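Local coordinates for histidine triad protein (Plasmodium falciparum 3D7, PDB 5CS2) that probably hydrolyses diadenosine triphosphate to AMP and ADP, as FHIT-type histidine triad hydrolases do, and binds the antimalarial natural product cyclomarin A, at residues Y41-V46 with T59-K64; K65-L70 with D113-H118; N91-T96 with I119-I124. One frame throughout, in Å; residues are numbered along the deposited sequence.

Contacts 1 and 2 are neighbours, with centres about 9 Å apart, and follow each other along the chain. They meet at the ends of the neighbouring strands 56-60 and 116-122 and in the loops beside them: Thr59 OG1 of contact 1 lies 2.7 Å from Val115 O of contact 2, and Lys64 O lies 2.8 Å from Val115 N. Contact 2 holds the histidine triad motif with His116, the predicted nucleophile, and the Thr59 side chain comes within about 4 Å of that of His116. Contact 3 uses the far part of strand 116-122. Its centre is about 24 Å from that of contact 2, yet both touch the second subunit.

Contact 1: residues Y41-V46 with T59-K64; sequences YSYGFV and TTLKKK
Tyr43 and Thr59 form an antiparallel hydrogen-bonded pair, and Ser42 and Thr60 form the non-hydrogen-bonded pair beside it. Two backbone bonds close the first pair: Tyr43 N to Thr59 O at 2.9 Å and Thr59 N to Tyr43 O at 2.9 Å. Beyond the last strand residue, Leu61 N still reaches Tyr41 O at 2.8 Å. This donor stands above the carbonyl plane. A water also donates to Tyr41 O and accepts from Lys62 N, so two donors grip that carbonyl oxygen.

The side chains of Tyr43 and Thr59 lie side by side and point the same way. The Thr59 methyl, CG2, sits over one face of the Tyr43 ring in a CH-pi contact, 3.7 Å from the ring centroid and displaced toward the rim. Tyr43 chi1 of 72° sets the ring between its own backbone N and carbonyl carbon, and this brings the ring against the Thr59 methyl. The same methyl touches the edge of the Phe45 ring, 3.7 Å from Phe45 CE1. Leu61 CD2 reaches the Tyr43 ring obliquely, 3.6 Å from CD1. The polar ends turn to other parts of the protein: Tyr43 OH bonds to Glu24 O, and Ser42 OG bonds to Asp77 on helix 72-93.

These strands, 42-46 and 56-60, are the two arms of a beta hairpin in the five-stranded sheet of the HIT domain. Thr59 has two distinct branches. With OG1 anti to the backbone N (chi1 -166°), its hydroxyl bonds to Val115 O in the histidine triad motif, while its methyl lies against the aromatic rings. One threonine thus ties the hairpin face with the aromatic rings to the histidine triad motif, one residue before His116, the predicted nucleophile.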
loop_
_atom_site.group_PDB
_atom_site.type_symbol
_atom_site.label_atom_id
_atom_site.label_comp_id
_atom_site.label_asym_id
_atom_site.label_seq_id
_atom_site.Cartn_x
_atom_site.Cartn_y
_atom_site.Cartn_z
ATOM N N TYR A 41 -2.273 -16.015 2.262
ATOM C CA TYR A 41 -1.413 -15.383 3.280
ATOM C C TYR A 41 -2.058 -14.277 4.103
ATOM O O TYR A 41 -1.431 -13.789 5.045
ATOM C CB TYR A 41 -0.157 -14.818 2.602
ATOM C CG TYR A 41 0.685 -15.839 1.878
ATOM C CD1 TYR A 41 1.555 -16.676 2.572
ATOM C CD2 TYR A 41 0.638 -15.952 0.494
ATOM C CE1 TYR A 41 2.337 -17.619 1.905
ATOM C CE2 TYR A 41 1.448 -16.859 -0.185
ATOM C CZ TYR A 41 2.263 -17.721 0.526
ATOM O OH TYR A 41 3.033 -18.634 -0.155
ATOM N N SER A 42 -3.276 -13.851 3.781
ATOM C CA SER A 42 -3.853 -12.688 4.463
ATOM C C SER A 42 -5.314 -12.895 4.807
ATOM O O SER A 42 -5.899 -13.909 4.428
ATOM C CB SER A 42 -3.785 -11.481 3.518
ATOM O OG SER A 42 -2.509 -11.308 2.946
ATOM N N TYR A 43 -5.893 -11.929 5.491
ATOM C CA TYR A 43 -7.315 -11.891 5.762
ATOM C C TYR A 43 -7.790 -10.464 5.935
ATOM O O TYR A 43 -6.999 -9.568 6.197
ATOM C CB TYR A 43 -7.743 -12.827 6.899
ATOM C CG TYR A 43 -7.340 -12.403 8.286
ATOM C CD1 TYR A 43 -6.092 -12.738 8.800
ATOM C CD2 TYR A 43 -8.222 -11.712 9.108
ATOM C CE1 TYR A 43 -5.741 -12.403 10.112
ATOM C CE2 TYR A 43 -7.875 -11.355 10.411
ATOM C CZ TYR A 43 -6.645 -11.731 10.915
ATOM O OH TYR A 43 -6.303 -11.367 12.207
ATOM N N GLY A 44 -9.066 -10.255 5.706
ATOM C CA GLY A 44 -9.702 -8.957 5.813
ATOM C C GLY A 44 -10.776 -9.023 6.862
ATOM O O GLY A 44 -11.543 -9.989 6.910
ATOM N N PHE A 45 -10.817 -8.023 7.717
ATOM C CA PHE A 45 -11.810 -7.963 8.773
ATOM C C PHE A 45 -12.310 -6.554 9.031
ATOM O O PHE A 45 -11.620 -5.566 8.724
ATOM C CB PHE A 45 -11.291 -8.654 10.046
ATOM C CG PHE A 45 -10.077 -7.998 10.676
ATOM C CD1 PHE A 45 -8.808 -8.182 10.135
ATOM C CD2 PHE A 45 -10.206 -7.210 11.803
ATOM C CE1 PHE A 45 -7.682 -7.572 10.714
ATOM C CE2 PHE A 45 -9.072 -6.640 12.408
ATOM C CZ PHE A 45 -7.826 -6.835 11.862
ATOM N N VAL A 46 -13.564 -6.445 9.499
ATOM C CA VAL A 46 -14.171 -5.145 9.796
ATOM C C VAL A 46 -13.529 -4.549 11.046
ATOM O O VAL A 46 -13.155 -5.279 11.959
ATOM C CB VAL A 46 -15.721 -5.153 9.880
ATOM C CG1 VAL A 46 -16.348 -5.363 8.504
ATOM C CG2 VAL A 46 -16.223 -6.195 10.879
ATOM N N THR A 59 -4.710 -7.988 7.041
ATOM C CA THR A 59 -3.487 -8.335 7.762
ATOM C C THR A 59 -2.979 -9.664 7.294
ATOM O O THR A 59 -3.700 -10.397 6.605
ATOM C CB THR A 59 -3.701 -8.240 9.294
ATOM O OG1 THR A 59 -2.426 -8.265 9.959
ATOM C CG2 THR A 59 -4.515 -9.362 9.833
ATOM N N THR A 60 -1.748 -10.011 7.684
ATOM C CA THR A 60 -1.153 -11.290 7.320
ATOM C C THR A 60 -1.629 -12.360 8.286
ATOM O O THR A 60 -1.885 -12.051 9.439
ATOM C CB THR A 60 0.378 -11.202 7.363
ATOM O OG1 THR A 60 0.717 -10.595 8.609
ATOM C CG2 THR A 60 0.949 -10.380 6.199
ATOM N N LEU A 61 -1.774 -13.610 7.821
ATOM C CA LEU A 61 -2.220 -14.692 8.704
ATOM C C LEU A 61 -1.108 -14.983 9.729
ATOM O O LEU A 61 -1.401 -15.283 10.892
ATOM C CB LEU A 61 -2.559 -15.952 7.880
ATOM C CG LEU A 61 -3.901 -15.931 7.136
ATOM C CD1 LEU A 61 -3.925 -16.945 5.991
ATOM C CD2 LEU A 61 -5.082 -16.136 8.075
ATOM N N LYS A 62 0.159 -14.854 9.286
ATOM C CA LYS A 62 1.344 -15.004 10.136
ATOM C C LYS A 62 1.668 -13.653 10.779
ATOM O O LYS A 62 1.704 -12.633 10.087
ATOM C CB LYS A 62 2.538 -15.542 9.322
ATOM C CG LYS A 62 3.779 -15.797 10.180
ATOM C CD LYS A 62 4.693 -16.895 9.637
ATOM C CE LYS A 62 5.868 -17.167 10.563
ATOM N NZ LYS A 62 5.443 -17.723 11.883
ATOM N N LYS A 63 1.880 -13.636 12.111
ATOM C CA LYS A 63 2.191 -12.399 12.817
ATOM C C LYS A 63 3.595 -11.917 12.436
ATOM O O LYS A 63 4.582 -12.625 12.646
ATOM C CB LYS A 63 2.058 -12.571 14.336
ATOM C CG LYS A 63 2.009 -11.249 15.073
ATOM C CD LYS A 63 2.499 -11.383 16.506
ATOM C CE LYS A 63 2.764 -10.036 17.118
ATOM N NZ LYS A 63 4.108 -9.499 16.766
ATOM N N LYS A 64 3.657 -10.747 11.787
ATOM C CA LYS A 64 4.893 -10.085 11.372
ATOM C C LYS A 64 4.720 -8.632 11.741
ATOM O O LYS A 64 3.665 -8.064 11.463
ATOM C CB LYS A 64 5.169 -10.302 9.890
ATOM C CG LYS A 64 5.866 -11.641 9.658
ATOM C CD LYS A 64 5.738 -12.151 8.254
ATOM C CE LYS A 64 6.291 -13.560 8.164
ATOM N NZ LYS A 64 7.113 -13.789 6.938
HETATM O O HOH W 1 1.045 -14.737 6.236
#

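Contact 2: residues K65-L70 with D113-H118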
loop_
_atom_site.group_PDB
_atom_site.type_symbol
_atom_site.label_atom_id
_atom_site.label_comp_id
_atom_site.label_asym_id
_atom_site.label_seq_id
_atom_site.Cartn_x
_atom_site.Cartn_y
_atom_site.Cartn_z
ATOM N N LYS A 65 5.705 -8.042 12.439
ATOM C CA LYS A 65 5.569 -6.681 12.967
ATOM C C LYS A 65 5.665 -5.561 11.925
ATOM O O LYS A 65 4.831 -4.648 11.908
ATOM C CB LYS A 65 6.592 -6.429 14.096
ATOM C CG LYS A 65 6.361 -5.116 14.838
ATOM C CD LYS A 65 7.373 -4.904 15.950
ATOM C CE LYS A 65 7.111 -3.616 16.678
ATOM N NZ LYS A 65 8.122 -3.381 17.739
ATOM N N HIS A 66 6.722 -5.606 11.123
ATOM C CA HIS A 66 7.019 -4.588 10.130
ATOM C C HIS A 66 6.749 -5.050 8.724
ATOM O O HIS A 66 6.916 -6.214 8.408
ATOM C CB HIS A 66 8.484 -4.140 10.253
ATOM C CG HIS A 66 8.695 -3.139 11.348
ATOM N ND1 HIS A 66 8.273 -1.816 11.213
ATOM C CD2 HIS A 66 9.265 -3.299 12.563
ATOM C CE1 HIS A 66 8.577 -1.232 12.359
ATOM N NE2 HIS A 66 9.183 -2.084 13.199
ATOM N N TYR A 67 6.419 -4.099 7.849
ATOM C CA TYR A 67 6.175 -4.369 6.440
ATOM C C TYR A 67 7.368 -5.067 5.786
ATOM O O TYR A 67 7.198 -5.951 4.956
ATOM C CB TYR A 67 5.859 -3.030 5.731
ATOM C CG TYR A 67 5.325 -3.169 4.324
ATOM C CD1 TYR A 67 4.388 -4.150 4.003
ATOM C CD2 TYR A 67 5.702 -2.273 3.325
ATOM C CE1 TYR A 67 3.872 -4.263 2.709
ATOM C CE2 TYR A 67 5.200 -2.380 2.028
ATOM C CZ TYR A 67 4.249 -3.346 1.738
ATOM O OH TYR A 67 3.756 -3.449 0.459
ATOM N N ASN A 68 8.586 -4.698 6.202
ATOM C CA ASN A 68 9.790 -5.313 5.652
ATOM C C ASN A 68 10.086 -6.725 6.184
ATOM O O ASN A 68 11.008 -7.373 5.679
ATOM C CB ASN A 68 10.965 -4.401 5.812
ATOM C CG ASN A 68 10.954 -3.373 4.704
ATOM O OD1 ASN A 68 11.343 -3.640 3.567
ATOM N ND2 ASN A 68 10.448 -2.234 5.013
ATOM N N ASP A 69 9.257 -7.232 7.132
ATOM C CA ASP A 69 9.350 -8.608 7.624
ATOM C C ASP A 69 8.604 -9.530 6.659
ATOM O O ASP A 69 8.760 -10.741 6.757
ATOM C CB ASP A 69 8.718 -8.752 9.019
ATOM C CG ASP A 69 9.499 -8.073 10.125
ATOM O OD1 ASP A 69 10.753 -8.044 10.039
ATOM O OD2 ASP A 69 8.869 -7.587 11.082
ATOM N N LEU A 70 7.755 -8.971 5.751
ATOM C CA LEU A 70 6.990 -9.816 4.836
ATOM C C LEU A 70 7.827 -10.427 3.745
ATOM O O LEU A 70 8.722 -9.760 3.220
ATOM C CB LEU A 70 5.791 -9.065 4.201
ATOM C CG LEU A 70 4.756 -8.344 5.085
ATOM C CD1 LEU A 70 3.448 -8.211 4.321
ATOM C CD2 LEU A 70 4.472 -9.058 6.374
ATOM N N ASP A 113 1.093 -4.636 17.052
ATOM C CA ASP A 113 2.387 -5.024 16.469
ATOM C C ASP A 113 2.257 -6.126 15.447
ATOM O O ASP A 113 2.847 -7.179 15.585
ATOM C CB ASP A 113 3.400 -5.361 17.589
ATOM C CG ASP A 113 3.600 -4.188 18.548
ATOM O OD1 ASP A 113 3.407 -3.022 18.120
ATOM O OD2 ASP A 113 3.891 -4.435 19.731
ATOM N N HIS A 114 1.538 -5.839 14.342
ATOM C CA HIS A 114 1.252 -6.825 13.307
ATOM C C HIS A 114 0.885 -5.969 12.080
ATOM O O HIS A 114 0.036 -5.092 12.207
ATOM C CB HIS A 114 0.036 -7.678 13.765
ATOM C CG HIS A 114 -0.288 -8.866 12.910
ATOM N ND1 HIS A 114 -0.989 -9.949 13.432
ATOM C CD2 HIS A 114 -0.033 -9.104 11.598
ATOM C CE1 HIS A 114 -1.092 -10.826 12.443
ATOM N NE2 HIS A 114 -0.569 -10.343 11.307
ATOM N N VAL A 115 1.623 -6.140 10.980
ATOM C CA VAL A 115 1.451 -5.394 9.711
ATOM C C VAL A 115 -0.006 -5.412 9.322
ATOM O O VAL A 115 -0.581 -6.491 9.207
ATOM C CB VAL A 115 2.256 -6.020 8.528
ATOM C CG1 VAL A 115 2.055 -5.196 7.243
ATOM C CG2 VAL A 115 3.723 -6.139 8.849
ATOM N N HIS A 116 -0.581 -4.244 9.079
ATOM C CA HIS A 116 -1.968 -4.203 8.563
ATOM C C HIS A 116 -2.208 -3.009 7.644
ATOM O O HIS A 116 -1.615 -1.940 7.821
ATOM C CB HIS A 116 -3.023 -4.286 9.689
ATOM C CG HIS A 116 -2.912 -3.239 10.748
ATOM N ND1 HIS A 116 -1.902 -3.285 11.700
ATOM C CD2 HIS A 116 -3.705 -2.180 11.003
ATOM C CE1 HIS A 116 -2.097 -2.239 12.485
ATOM N NE2 HIS A 116 -3.177 -1.547 12.119
ATOM N N ILE A 117 -3.120 -3.178 6.667
ATOM C CA ILE A 117 -3.466 -2.080 5.774
ATOM C C ILE A 117 -4.855 -1.596 6.145
ATOM O O ILE A 117 -5.766 -2.422 6.316
ATOM C CB ILE A 117 -3.496 -2.569 4.297
ATOM C CG1 ILE A 117 -2.134 -3.134 3.815
ATOM C CG2 ILE A 117 -4.017 -1.438 3.363
ATOM C CD1 ILE A 117 -2.092 -3.784 2.371
ATOM N N HIS A 118 -5.013 -0.288 6.240
ATOM C CA HIS A 118 -6.284 0.389 6.473
ATOM C C HIS A 118 -6.853 0.745 5.114
ATOM O O HIS A 118 -6.132 1.302 4.265
ATOM C CB HIS A 118 -6.095 1.708 7.217
ATOM C CG HIS A 118 -5.613 1.533 8.606
ATOM N ND1 HIS A 118 -6.489 1.432 9.661
ATOM C CD2 HIS A 118 -4.345 1.432 9.064
ATOM C CE1 HIS A 118 -5.728 1.294 10.736
ATOM N NE2 HIS A 118 -4.432 1.289 10.418
#
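Val115 pushes its side chain into the bend made by residues 65-70. Its CB points at that segment and splits into two methyls with different neighbours. CG1, anti to the backbone N (chi1 -179°), meets the Tyr67 ring obliquely, 4.1 Å from CD1. CG2 goes deeper. It presses on the backbone, 3.2 Å from His66 C and 3.5 Å from Tyr67 N. Leu70 CD2 reaches the same methyl tip to tip, 3.9 Å from Val115 CG2.

No hydrogen bond joins the two segments directly. The bend has its own bonds: His66 N donates to Asp69 OD2 at 2.9 Å, from above the carboxylate plane. The Asp69 carboxylate thus takes the His66 N-H, while a backbone bond from Asp69 N to His66 O closes the turn into 3-10 segment 67-69.

Val115 belongs to the histidine triad motif, His114 to His118, the signature of HIT proteins. Its neighbour His116 is the predicted nucleophile that would carry AMP. His116 ND1 donates to His114 O at 2.7 Å, with the oxygen in the ring plane and the bond nearly straight at 170°. This bond fixes the rotation of the His116 ring. The His114 ring is held in turn by Thr60 O at NE2 and Gly26 N at ND1.

Toward solvent, the extended Lys65 chain runs alongside Asp113, with CE 4.0 Å from OD1. The opposite charges remain apart, NZ to OD1 being 4.7 Å. On the bend, Tyr67 O accepts a hydrogen bond from Asn83 of the second subunit.

Contact 3: residues N91-T96 with I119-I124; sequences NLFNTT and IIPRKI
Thr95 and Pro121 meet at about a right angle in the close part of this contact. Thr95 CG2 comes 3.9 Å from Pro121 CB. The other branch of the threonine is polar: OG1 donates to Arg122 O at 2.7 Å, with the donor tilted slightly from the carbonyl plane. Chi1 of -171° puts OG1 anti to the backbone N, and in that position it reaches the strand. The same oxygen also bonds to Asp97 N. Phe93 adds a looser apolar touch, its CB 4.3 Å from Pro121 CB, and its ring meets Pro121 CG obliquely.

The outer side is held by one long, exposed chain. Lys123 runs extended beyond CG toward the end of the helix, and NZ donates to Phe93 O at 2.8 Å, in the carbonyl plane. A positive group at this carbonyl probably suits the C-terminal end of the helix dipole. Asn94 follows with positive phi (52°) and turns the chain away from the helical path. Apart from Phe93 O, the lysine end touches little of residues 91-96; its CE is 4.0 Å from Asn94 O.

The contact ties the end of helix 72-93 and its following turn to strand 116-122, beside strand 97-104. The Arg122 guanidinium group hydrogen-bonds to Ser99 and forms a salt bridge with Asp126, while Leu92 packs on Ile191 and Tyr194 of helix 181-199.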
loop_
_atom_site.group_PDB
_atom_site.type_symbol
_atom_site.label_atom_id
_atom_site.label_comp_id
_atom_site.label_asym_id
_atom_site.label_seq_id
_atom_site.Cartn_x
_atom_site.Cartn_y
_atom_site.Cartn_z
ATOM N N ASN A 91 -17.949 -0.654 -4.844
ATOM C CA ASN A 91 -19.277 -1.107 -5.262
ATOM C C ASN A 91 -20.300 -1.087 -4.116
ATOM O O ASN A 91 -21.438 -0.680 -4.347
ATOM C CB ASN A 91 -19.193 -2.470 -5.903
ATOM C CG ASN A 91 -18.428 -2.508 -7.207
ATOM O OD1 ASN A 91 -18.099 -1.484 -7.806
ATOM N ND2 ASN A 91 -18.133 -3.707 -7.687
ATOM N N LEU A 92 -19.894 -1.471 -2.878
ATOM C CA LEU A 92 -20.793 -1.506 -1.711
ATOM C C LEU A 92 -21.120 -0.157 -1.070
ATOM O O LEU A 92 -22.263 0.052 -0.653
ATOM C CB LEU A 92 -20.245 -2.461 -0.617
ATOM C CG LEU A 92 -20.282 -3.947 -0.904
ATOM C CD1 LEU A 92 -19.540 -4.701 0.184
ATOM C CD2 LEU A 92 -21.743 -4.471 -0.985
ATOM N N PHE A 93 -20.124 0.732 -0.932
ATOM C CA PHE A 93 -20.278 2.030 -0.285
ATOM C C PHE A 93 -20.525 3.171 -1.279
ATOM O O PHE A 93 -20.657 4.317 -0.864
ATOM C CB PHE A 93 -19.075 2.308 0.654
ATOM C CG PHE A 93 -19.225 1.524 1.940
ATOM C CD1 PHE A 93 -18.905 0.168 1.991
ATOM C CD2 PHE A 93 -19.787 2.112 3.068
ATOM C CE1 PHE A 93 -19.140 -0.580 3.153
ATOM C CE2 PHE A 93 -20.013 1.362 4.230
ATOM C CZ PHE A 93 -19.682 0.022 4.263
ATOM N N ASN A 94 -20.665 2.844 -2.566
ATOM C CA ASN A 94 -20.912 3.764 -3.687
ATOM C C ASN A 94 -19.892 4.919 -3.704
ATOM O O ASN A 94 -20.219 6.098 -3.490
ATOM C CB ASN A 94 -22.381 4.230 -3.718
ATOM C CG ASN A 94 -23.342 3.068 -3.822
ATOM O OD1 ASN A 94 -23.194 2.171 -4.667
ATOM N ND2 ASN A 94 -24.292 3.008 -2.907
ATOM N N THR A 95 -18.619 4.536 -3.870
ATOM C CA THR A 95 -17.532 5.507 -3.927
ATOM C C THR A 95 -16.415 5.009 -4.780
ATOM O O THR A 95 -16.240 3.803 -4.985
ATOM C CB THR A 95 -17.040 5.986 -2.532
ATOM O OG1 THR A 95 -16.136 7.089 -2.729
ATOM C CG2 THR A 95 -16.339 4.872 -1.724
ATOM N N THR A 96 -15.652 5.955 -5.293
ATOM C CA THR A 96 -14.508 5.616 -6.103
ATOM C C THR A 96 -13.251 6.013 -5.299
ATOM O O THR A 96 -12.154 5.752 -5.772
ATOM C CB THR A 96 -14.564 6.420 -7.420
ATOM O OG1 THR A 96 -14.504 7.814 -7.109
ATOM C CG2 THR A 96 -15.838 6.114 -8.244
ATOM N N ILE A 119 -8.146 0.466 4.903
ATOM C CA ILE A 119 -8.830 0.884 3.671
ATOM C C ILE A 119 -10.030 1.636 4.183
ATOM O O ILE A 119 -10.865 1.044 4.881
ATOM C CB ILE A 119 -9.246 -0.264 2.754
ATOM C CG1 ILE A 119 -8.034 -1.002 2.178
ATOM C CG2 ILE A 119 -10.185 0.255 1.617
ATOM C CD1 ILE A 119 -8.415 -2.293 1.439
ATOM N N ILE A 120 -10.115 2.919 3.855
ATOM C CA ILE A 120 -11.213 3.770 4.343
ATOM C C ILE A 120 -11.921 4.404 3.161
ATOM O O ILE A 120 -11.373 5.306 2.507
ATOM C CB ILE A 120 -10.778 4.840 5.385
ATOM C CG1 ILE A 120 -9.910 4.250 6.523
ATOM C CG2 ILE A 120 -12.017 5.586 5.949
ATOM C CD1 ILE A 120 -8.933 5.204 7.163
ATOM N N PRO A 121 -13.182 4.027 2.917
ATOM C CA PRO A 121 -13.937 4.663 1.819
ATOM C C PRO A 121 -14.097 6.140 2.134
ATOM O O PRO A 121 -14.226 6.505 3.303
ATOM C CB PRO A 121 -15.293 3.942 1.864
ATOM C CG PRO A 121 -15.002 2.632 2.552
ATOM C CD PRO A 121 -14.003 3.013 3.609
ATOM N N ARG A 122 -14.013 7.000 1.108
ATOM C CA ARG A 122 -14.096 8.453 1.314
ATOM C C ARG A 122 -15.215 9.116 0.490
ATOM O O ARG A 122 -15.440 8.736 -0.656
ATOM C CB ARG A 122 -12.754 9.114 0.957
ATOM C CG ARG A 122 -11.543 8.649 1.783
ATOM C CD ARG A 122 -11.744 8.774 3.274
ATOM N NE ARG A 122 -12.013 10.151 3.689
ATOM C CZ ARG A 122 -11.068 11.045 3.958
ATOM N NH1 ARG A 122 -9.784 10.711 3.876
ATOM N NH2 ARG A 122 -11.397 12.280 4.319
ATOM N N LYS A 123 -15.896 10.116 1.091
ATOM C CA LYS A 123 -16.985 10.909 0.485
ATOM C C LYS A 123 -16.824 12.402 0.809
ATOM O O LYS A 123 -16.101 12.749 1.745
ATOM C CB LYS A 123 -18.351 10.381 0.961
ATOM C CG LYS A 123 -18.722 9.046 0.331
ATOM C CD LYS A 123 -19.689 8.244 1.194
ATOM C CE LYS A 123 -20.439 7.248 0.340
ATOM N NZ LYS A 123 -21.157 6.223 1.146
ATOM N N ILE A 124 -17.477 13.295 0.031
ATOM C CA ILE A 124 -17.398 14.758 0.248
ATOM C C ILE A 124 -17.743 15.151 1.692
ATOM O O ILE A 124 -18.766 14.716 2.236
ATOM C CB ILE A 124 -18.231 15.579 -0.789
ATOM C CG1 ILE A 124 -17.829 15.243 -2.239
ATOM C CG2 ILE A 124 -18.152 17.112 -0.521
ATOM C CD1 ILE A 124 -18.859 15.641 -3.339
#